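Local coordinates for protein MccF (PDB 4IIY) that probably acts as a carboxypeptidase-type hydrolase of the S66 peptidase family and gives its host self-immunity to microcin C7, at residues G244-L249 with F283-L288; G251-E256 with N289-K294; P54-A59 with A167-F172. The protein carries 1 engineered substitution. One frame throughout, in Å; residues are numbered along the deposited sequence.

Contact 1. Residues G244-L249 with F283-L288; sequences GNLNTL and FSMLKL. With 1EI (5'-O-(L-alpha-glutamylsulfamoyl)inosine), chain K.
The turn from strand 236-245 into helix 246-249, one wall of the ligand pocket, is backed by helix 276-288 through Leu-246, which packs on Phe-283, Met-285 and Leu-286. Leucine suits the place because its fork serves several neighbours at once. With CG anti to the backbone N (chi1 178°), the side chain runs to the helix and meets Leu-286 tip to tip, CD2 lying 3.8 Å from CD1 of Leu-286. The same CD2 of Leu-246 comes obliquely to the Phe-283 ring, 4.1 Å from CD1, the two side chains crossing nearly at right angles. The other branch, CD1, meets CE of Met-285, whose chain is bent at chi2 and chi3. No hydrogen bond crosses this buried, apolar join, which extends onto Ile-269 of strand 266-270.

Another flank of the turn is polar. Asn-245 is the N-cap of helix 246-249: its OD1 accepts from Thr-248 N at 3.0 Å, the donor slightly tilted from the carbonyl plane, and from Thr-248 OG1 at 2.8 Å, well above that plane. Two bonds thus fix the amide, and its ND2 is hydrogen-bonded to Glu-270, predicted to belong to the charge relay system. An alanine here is likely to leave Thr-248 N without its cap and the Glu-270 carboxylate without this amide partner, freer to turn. Two residues on, Asn-247 binds the glutamyl carboxylate of 5'-O-(L-alpha-glutamylsulfamoyl)inosine: ND2 donates to OE2 at 2.9 Å through a bent bond, 131° at the hydrogen.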
# COMPACT_ATOMS: atom_id res chain seq x y z
N GLY B 244 7.29 -6.72 10.23
CA GLY B 244 6.79 -5.52 10.89
C GLY B 244 5.39 -5.21 10.43
O GLY B 244 4.58 -6.12 10.18
N ASN B 245 5.09 -3.93 10.32
CA ASN B 245 3.77 -3.52 9.83
C ASN B 245 3.68 -3.78 8.34
O ASN B 245 4.44 -3.21 7.55
CB ASN B 245 3.53 -2.04 10.15
CG ASN B 245 2.15 -1.57 9.74
OD1 ASN B 245 1.95 -1.05 8.64
ND2 ASN B 245 1.18 -1.72 10.64
N LEU B 246 2.75 -4.64 7.94
CA LEU B 246 2.72 -5.12 6.57
C LEU B 246 2.36 -4.03 5.57
O LEU B 246 3.01 -3.89 4.54
CB LEU B 246 1.79 -6.33 6.45
CG LEU B 246 1.61 -6.93 5.06
CD1 LEU B 246 2.95 -7.29 4.42
CD2 LEU B 246 0.68 -8.15 5.16
N ASN B 247 1.34 -3.23 5.87
CA ASN B 247 1.02 -2.14 4.96
C ASN B 247 2.23 -1.22 4.77
O ASN B 247 2.51 -0.75 3.66
CB ASN B 247 -0.18 -1.36 5.48
CG ASN B 247 -0.76 -0.45 4.42
OD1 ASN B 247 -1.17 -0.89 3.36
ND2 ASN B 247 -0.79 0.85 4.72
N THR B 248 2.95 -0.92 5.84
CA THR B 248 4.13 -0.06 5.73
C THR B 248 5.23 -0.67 4.85
O THR B 248 5.93 0.04 4.13
CB THR B 248 4.69 0.29 7.11
OG1 THR B 248 3.68 0.96 7.86
CG2 THR B 248 5.90 1.20 7.01
N LEU B 249 5.39 -1.99 4.90
CA LEU B 249 6.41 -2.65 4.09
C LEU B 249 6.21 -2.38 2.59
O LEU B 249 7.18 -2.38 1.84
CB LEU B 249 6.44 -4.16 4.36
CG LEU B 249 7.00 -4.55 5.73
CD1 LEU B 249 6.80 -6.05 5.97
CD2 LEU B 249 8.47 -4.17 5.90
N PHE B 283 -2.07 -9.83 1.90
CA PHE B 283 -1.70 -11.24 1.97
C PHE B 283 -1.40 -11.76 0.56
O PHE B 283 -0.44 -12.51 0.35
CB PHE B 283 -2.80 -12.09 2.62
CG PHE B 283 -2.96 -11.91 4.11
CD1 PHE B 283 -1.98 -11.32 4.89
CD2 PHE B 283 -4.11 -12.38 4.74
CE1 PHE B 283 -2.15 -11.19 6.28
CE2 PHE B 283 -4.29 -12.27 6.10
CZ PHE B 283 -3.31 -11.68 6.87
N SER B 284 -2.22 -11.39 -0.43
CA SER B 284 -1.94 -11.80 -1.80
C SER B 284 -0.63 -11.21 -2.34
O SER B 284 0.08 -11.89 -3.08
CB SER B 284 -3.12 -11.52 -2.73
OG SER B 284 -4.10 -12.55 -2.57
N MET B 285 -0.30 -9.98 -1.95
CA MET B 285 1.00 -9.41 -2.31
C MET B 285 2.14 -10.33 -1.87
O MET B 285 3.05 -10.65 -2.64
CB MET B 285 1.16 -8.02 -1.70
CG MET B 285 2.43 -7.26 -2.12
SD MET B 285 3.94 -7.72 -1.22
CE MET B 285 3.53 -7.12 0.41
N LEU B 286 2.08 -10.78 -0.62
CA LEU B 286 3.10 -11.70 -0.10
C LEU B 286 3.14 -12.99 -0.91
O LEU B 286 4.21 -13.50 -1.25
CB LEU B 286 2.85 -12.01 1.38
CG LEU B 286 2.96 -10.83 2.34
CD1 LEU B 286 2.44 -11.23 3.72
CD2 LEU B 286 4.40 -10.34 2.40
N LYS B 287 1.96 -13.53 -1.21
CA LYS B 287 1.89 -14.76 -1.99
C LYS B 287 2.56 -14.58 -3.35
O LYS B 287 3.37 -15.42 -3.77
CB LYS B 287 0.44 -15.20 -2.17
CG LYS B 287 0.28 -16.52 -2.93
CD LYS B 287 -1.17 -16.75 -3.36
CE LYS B 287 -1.33 -18.02 -4.18
NZ LYS B 287 -1.18 -19.24 -3.35
N LEU B 288 2.23 -13.49 -4.04
CA LEU B 288 2.78 -13.25 -5.38
C LEU B 288 4.30 -13.15 -5.33
O LEU B 288 5.00 -13.50 -6.28
CB LEU B 288 2.21 -11.98 -6.01
CG LEU B 288 0.70 -11.92 -6.19
CD1 LEU B 288 0.31 -10.63 -6.89
CD2 LEU B 288 0.16 -13.13 -6.95
O6 1EI K . -7.14 10.32 17.67
C6 1EI K . -6.85 9.15 18.00
N1 1EI K . -7.68 8.41 18.77
C2 1EI K . -7.39 7.15 19.13
N3 1EI K . -6.26 6.53 18.77
C5 1EI K . -5.59 8.53 17.55
C4 1EI K . -5.35 7.16 18.00
N7 1EI K . -4.52 8.89 16.82
C8 1EI K . -3.67 7.84 16.78
N9 1EI K . -4.17 6.82 17.49
C1' 1EI K . -3.54 5.50 17.68
O4' 1EI K . -2.12 5.58 17.69
C2' 1EI K . -3.90 4.62 16.50
O2' 1EI K . -5.09 3.89 16.78
C3' 1EI K . -2.70 3.71 16.37
O3' 1EI K . -3.00 2.43 16.92
C4' 1EI K . -1.60 4.34 17.21
C5' 1EI K . -0.33 4.57 16.41
O5' 1EI K . -0.56 5.48 15.33
SBF 1EI K . 0.47 5.54 14.19
OAE 1EI K . 0.49 6.89 13.66
OAF 1EI K . 1.74 5.17 14.77
NAQ 1EI K . 0.03 4.49 13.14
C 1EI K . 0.71 4.11 12.04
O 1EI K . 1.81 4.50 11.67
CA 1EI K . 0.05 3.06 11.20
N 1EI K . -1.28 2.75 11.70
CB 1EI K . 0.01 3.51 9.74
CG 1EI K . 0.24 2.34 8.79
CD 1EI K . -1.03 1.54 8.61
OE1 1EI K . -1.95 1.67 9.45
OE2 1EI K . -1.11 0.79 7.62

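Contact 2. Residues G251-E256 with N289-K294; sequences GIWGSE and NRVFDK
Trp-253 occupies the second position of a type II beta turn from Ile-252 to Ser-255, and its partner Asn-289 stands where the chain leaves helix 276-288. The turn is closed by Ser-255 N on Ile-252 O at 3.1 Å, and Ser-255 OG donates to the same oxygen at 2.7 Å, a role a short hydroxyl side chain fills well. Gly-254 takes the third position with a positive phi, where a beta carbon would run into the carbonyl oxygen of Trp-253.

The contact turns on one short, nearly straight bond. Trp-253 NE1 donates to Asn-289 OD1 at 2.9 Å, with an angle of 171° at the hydrogen. The acceptor lies in the plane of the indole, at its edge, but the donor stands high above the amide plane of Asn-289, so the bond does not use a lone pair direction of the carbonyl. Ring and amide planes stand 79° apart, and the two side chains slide past each other in opposite directions. Trp-253 CG is turned anti to the backbone N (chi1 -156°), which carries the indole toward the helix end. Asn-289 CB then rests 3.9 Å from Trp-253 CZ2, and farther along the ring edge Val-291 CG2 packs at 4.3 Å from Trp-253 CH2. An indole suits this place, joining an apolar benzene edge to a single N-H.

The amide nitrogen of Asn-289 is hydrogen-bonded to Met-285 O and to Trp-253 O of the second subunit, while Arg-290 forms a salt bridge with Glu-256 of that subunit. Arg-290, with positive phi, is the C-prime residue of a Schellman motif, so the arrangement is that of a Schellman-terminated helix end docked on a beta turn at a subunit interface.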
# COMPACT_ATOMS: atom_id res chain seq x y z
N GLY B 251 5.84 0.33 1.25
CA GLY B 251 6.54 1.55 0.90
C GLY B 251 8.04 1.40 0.68
O GLY B 251 8.67 2.33 0.19
N ILE B 252 8.60 0.24 1.05
CA ILE B 252 10.02 -0.04 0.82
C ILE B 252 10.22 -1.28 -0.05
O ILE B 252 11.36 -1.61 -0.43
CB ILE B 252 10.81 -0.21 2.15
CG1 ILE B 252 10.35 -1.45 2.94
CG2 ILE B 252 10.70 1.06 2.98
CD1 ILE B 252 11.20 -1.73 4.17
N TRP B 253 9.12 -1.97 -0.38
CA TRP B 253 9.19 -3.24 -1.09
C TRP B 253 9.93 -3.08 -2.42
O TRP B 253 9.74 -2.09 -3.13
CB TRP B 253 7.77 -3.78 -1.32
CG TRP B 253 7.70 -5.25 -1.49
CD1 TRP B 253 7.77 -5.94 -2.66
CD2 TRP B 253 7.58 -6.23 -0.45
NE1 TRP B 253 7.68 -7.29 -2.42
CE2 TRP B 253 7.57 -7.49 -1.07
CE3 TRP B 253 7.46 -6.16 0.94
CZ2 TRP B 253 7.46 -8.68 -0.34
CZ3 TRP B 253 7.35 -7.34 1.66
CH2 TRP B 253 7.35 -8.58 1.02
N GLY B 254 10.76 -4.06 -2.74
CA GLY B 254 11.48 -4.06 -4.01
C GLY B 254 12.79 -3.29 -3.98
O GLY B 254 13.63 -3.45 -4.88
N SER B 255 12.97 -2.45 -2.97
CA SER B 255 14.16 -1.60 -2.87
C SER B 255 15.27 -2.24 -2.06
O SER B 255 15.07 -3.28 -1.41
CB SER B 255 13.80 -0.24 -2.23
OG SER B 255 13.75 -0.33 -0.81
N GLU B 256 16.44 -1.61 -2.08
CA GLU B 256 17.59 -2.05 -1.32
C GLU B 256 17.35 -1.95 0.19
O GLU B 256 18.12 -2.49 0.98
CB GLU B 256 18.84 -1.26 -1.73
CG GLU B 256 18.81 0.22 -1.34
CD GLU B 256 19.75 1.07 -2.18
OE1 GLU B 256 20.82 1.47 -1.67
OE2 GLU B 256 19.43 1.33 -3.36
N ASN B 289 4.80 -12.66 -4.20
CA ASN B 289 6.23 -12.49 -4.00
C ASN B 289 6.97 -13.74 -3.52
O ASN B 289 8.15 -13.69 -3.20
CB ASN B 289 6.48 -11.31 -3.07
CG ASN B 289 6.51 -10.00 -3.81
OD1 ASN B 289 7.58 -9.56 -4.25
ND2 ASN B 289 5.36 -9.39 -3.99
N ARG B 290 6.27 -14.87 -3.51
CA ARG B 290 6.83 -16.17 -3.14
C ARG B 290 7.23 -16.26 -1.68
O ARG B 290 7.97 -17.18 -1.28
CB ARG B 290 8.00 -16.57 -4.05
CG ARG B 290 7.64 -16.58 -5.54
CD ARG B 290 8.84 -17.02 -6.37
NE ARG B 290 8.54 -17.06 -7.80
CZ ARG B 290 8.06 -18.12 -8.43
NH1 ARG B 290 7.82 -19.24 -7.76
NH2 ARG B 290 7.82 -18.07 -9.74
N VAL B 291 6.75 -15.34 -0.86
CA VAL B 291 7.09 -15.35 0.55
C VAL B 291 6.63 -16.65 1.21
O VAL B 291 7.33 -17.21 2.07
CB VAL B 291 6.50 -14.13 1.27
CG1 VAL B 291 6.71 -14.24 2.77
CG2 VAL B 291 7.12 -12.84 0.72
N PHE B 292 5.46 -17.15 0.82
CA PHE B 292 4.90 -18.35 1.44
C PHE B 292 5.57 -19.64 0.94
O PHE B 292 5.29 -20.72 1.47
CB PHE B 292 3.37 -18.39 1.27
CG PHE B 292 2.66 -17.19 1.86
CD1 PHE B 292 3.06 -16.65 3.07
CD2 PHE B 292 1.61 -16.59 1.18
CE1 PHE B 292 2.41 -15.54 3.61
CE2 PHE B 292 0.96 -15.49 1.72
CZ PHE B 292 1.36 -14.97 2.93
N ASP B 293 6.45 -19.52 -0.05
CA ASP B 293 7.28 -20.64 -0.47
C ASP B 293 8.56 -20.72 0.36
O ASP B 293 9.27 -21.74 0.32
CB ASP B 293 7.67 -20.51 -1.95
CG ASP B 293 6.49 -20.69 -2.89
OD1 ASP B 293 5.49 -21.33 -2.49
OD2 ASP B 293 6.58 -20.21 -4.04
N LYS B 294 8.86 -19.66 1.11
CA LYS B 294 10.10 -19.57 1.86
C LYS B 294 9.95 -19.74 3.36
O LYS B 294 10.76 -20.42 3.99
CB LYS B 294 10.77 -18.22 1.62
CG LYS B 294 11.26 -17.97 0.20
CD LYS B 294 11.72 -16.51 0.11
CE LYS B 294 12.19 -16.10 -1.27
NZ LYS B 294 12.48 -14.63 -1.27

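Contact 3. Residues P54-A59 with A167-F172; sequences PATVTA and ALIPSF
Ala-55, Thr-56 and Ala-59, on and just after the short helix 55-58, receive a single side chain, Ile-169 of the weakly bonded helix 168-172. The first segment begins with Pro-54 at the N-cap position, its carbonyl oxygen accepting from the backbone N of both Val-57 and Thr-58 and so closing the first turn.

Ala-55 follows, and its small methyl lets the other segment come close: Ile-169 CD1 lies 3.7 Å from CB and 3.6 Å from the carbonyl carbon of Ala-55, resting on backbone as much as on side chain. Thr-56 adds its methyl, CG2, 4.1 Å from the same CD1 of Ile-169, the two side chains crossing at about a right angle. With chi1 at 63°, OG1 of Thr-56 lies between its own backbone N and carbonyl carbon while CG2 is anti to the carbonyl carbon; the hydroxyl is hydrogen-bonded to Gly-84 N, so the residue splits its polar and apolar ends. Ala-59, the first residue to leave the helix and the N-cap of helix 60-72, closes the series with CB 4.1 Å from Ile-169 CG2.

Ile-169 thus uses both branches. CG1 is anti to the carbonyl carbon (chi1 -61°) and the chain continues extended to CD1, which reaches Ala-55 and Thr-56, while CG2 turns to Ala-59. Phe-63 of helix 60-72 also packs on Ile-169, and Arg-62 is hydrogen-bonded to the carbonyl oxygens of Ile-169 and Pro-170; Pro-170 itself touches the bound inosine compound. Ala-167 N donates to Ser-171 OG at 3.0 Å, bracing the start of the second helix.

With no hydrogen bond or charge pair across it, the join depends on the fit of a branched side chain against small methyls and bare backbone.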
# COMPACT_ATOMS: atom_id res chain seq x y z
N PRO B 54 3.01 14.63 13.34
CA PRO B 54 3.51 15.56 14.37
C PRO B 54 2.75 15.46 15.69
O PRO B 54 2.22 16.46 16.19
CB PRO B 54 3.27 16.92 13.73
CG PRO B 54 2.01 16.72 12.94
CD PRO B 54 2.17 15.33 12.35
N ALA B 55 2.71 14.27 16.29
CA ALA B 55 1.86 14.05 17.44
C ALA B 55 2.34 14.70 18.73
O ALA B 55 1.57 14.78 19.68
CB ALA B 55 1.57 12.54 17.65
N THR B 56 3.59 15.17 18.80
CA THR B 56 3.98 15.96 19.96
C THR B 56 3.16 17.24 20.05
O THR B 56 3.05 17.83 21.13
CB THR B 56 5.49 16.29 20.01
OG1 THR B 56 5.86 17.11 18.89
CG2 THR B 56 6.33 15.01 20.05
N VAL B 57 2.59 17.66 18.92
CA VAL B 57 1.65 18.79 18.87
C VAL B 57 0.20 18.31 18.88
O VAL B 57 -0.62 18.78 19.68
CB VAL B 57 1.90 19.68 17.63
CG1 VAL B 57 0.83 20.77 17.51
CG2 VAL B 57 3.29 20.30 17.67
N THR B 58 -0.14 17.37 18.01
CA THR B 58 -1.54 16.99 17.85
C THR B 58 -2.08 16.06 18.94
O THR B 58 -3.29 15.93 19.07
CB THR B 58 -1.80 16.37 16.47
OG1 THR B 58 -1.01 15.18 16.34
CG2 THR B 58 -1.46 17.35 15.35
N ALA B 59 -1.20 15.41 19.69
CA ALA B 59 -1.57 14.58 20.84
C ALA B 59 -0.70 14.97 22.02
O ALA B 59 -0.09 14.14 22.69
CB ALA B 59 -1.42 13.09 20.52
N ALA B 167 6.37 3.05 21.00
CA ALA B 167 6.59 4.44 20.63
C ALA B 167 6.08 5.30 21.79
O ALA B 167 5.10 4.96 22.45
CB ALA B 167 5.88 4.78 19.33
N LEU B 168 6.75 6.42 22.03
CA LEU B 168 6.52 7.19 23.24
C LEU B 168 5.06 7.56 23.46
O LEU B 168 4.51 7.35 24.55
CB LEU B 168 7.41 8.43 23.20
CG LEU B 168 7.26 9.43 24.35
CD1 LEU B 168 7.62 8.81 25.67
CD2 LEU B 168 8.12 10.67 24.07
N ILE B 169 4.43 8.11 22.43
CA ILE B 169 3.08 8.65 22.58
C ILE B 169 1.99 7.57 22.67
O ILE B 169 1.29 7.48 23.68
CB ILE B 169 2.79 9.74 21.51
CG1 ILE B 169 3.78 10.90 21.67
CG2 ILE B 169 1.34 10.22 21.60
CD1 ILE B 169 3.66 11.98 20.60
N PRO B 170 1.85 6.71 21.65
CA PRO B 170 0.77 5.72 21.77
C PRO B 170 1.05 4.70 22.87
O PRO B 170 0.12 4.28 23.55
CB PRO B 170 0.75 5.05 20.39
CG PRO B 170 2.12 5.26 19.84
CD PRO B 170 2.55 6.61 20.36
N SER B 171 2.30 4.30 23.04
CA SER B 171 2.57 3.19 23.95
C SER B 171 2.70 3.62 25.41
O SER B 171 2.11 3.03 26.30
CB SER B 171 3.82 2.43 23.53
OG SER B 171 3.77 2.06 22.16
N PHE B 172 3.52 4.64 25.66
CA PHE B 172 3.77 5.06 27.03
C PHE B 172 2.83 6.16 27.52
O PHE B 172 2.82 6.46 28.71
CB PHE B 172 5.25 5.39 27.27
CG PHE B 172 6.14 4.18 27.21
CD1 PHE B 172 5.90 3.10 28.04
CD2 PHE B 172 7.19 4.10 26.31
CE1 PHE B 172 6.70 1.96 27.98
CE2 PHE B 172 7.99 2.98 26.26
CZ PHE B 172 7.74 1.91 27.09

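In the fold
Contact 3 comes first along the chain and is closed before the others open; contacts 1 and 2 then interleave, with segments alternating through 244-249, 251-256, 283-288 and 289-294. These two, both in the LD-carboxypeptidase C-terminal domain, have centres 8 Å apart and touch, Met-285 SD packing on Trp-253. Together they bring the C-terminal end of helix 276-288 and the loop 251-256 to the second subunit, beside strand 236-245 of the eight-stranded sheet. Contact 3 lies beside the six-stranded sheet, its centre about 26 Å from that of contact 1 and 30 Å from that of contact 2. Contacts 1 and 3 include pocket residues, so the ligand is held between two separate parts of the fold.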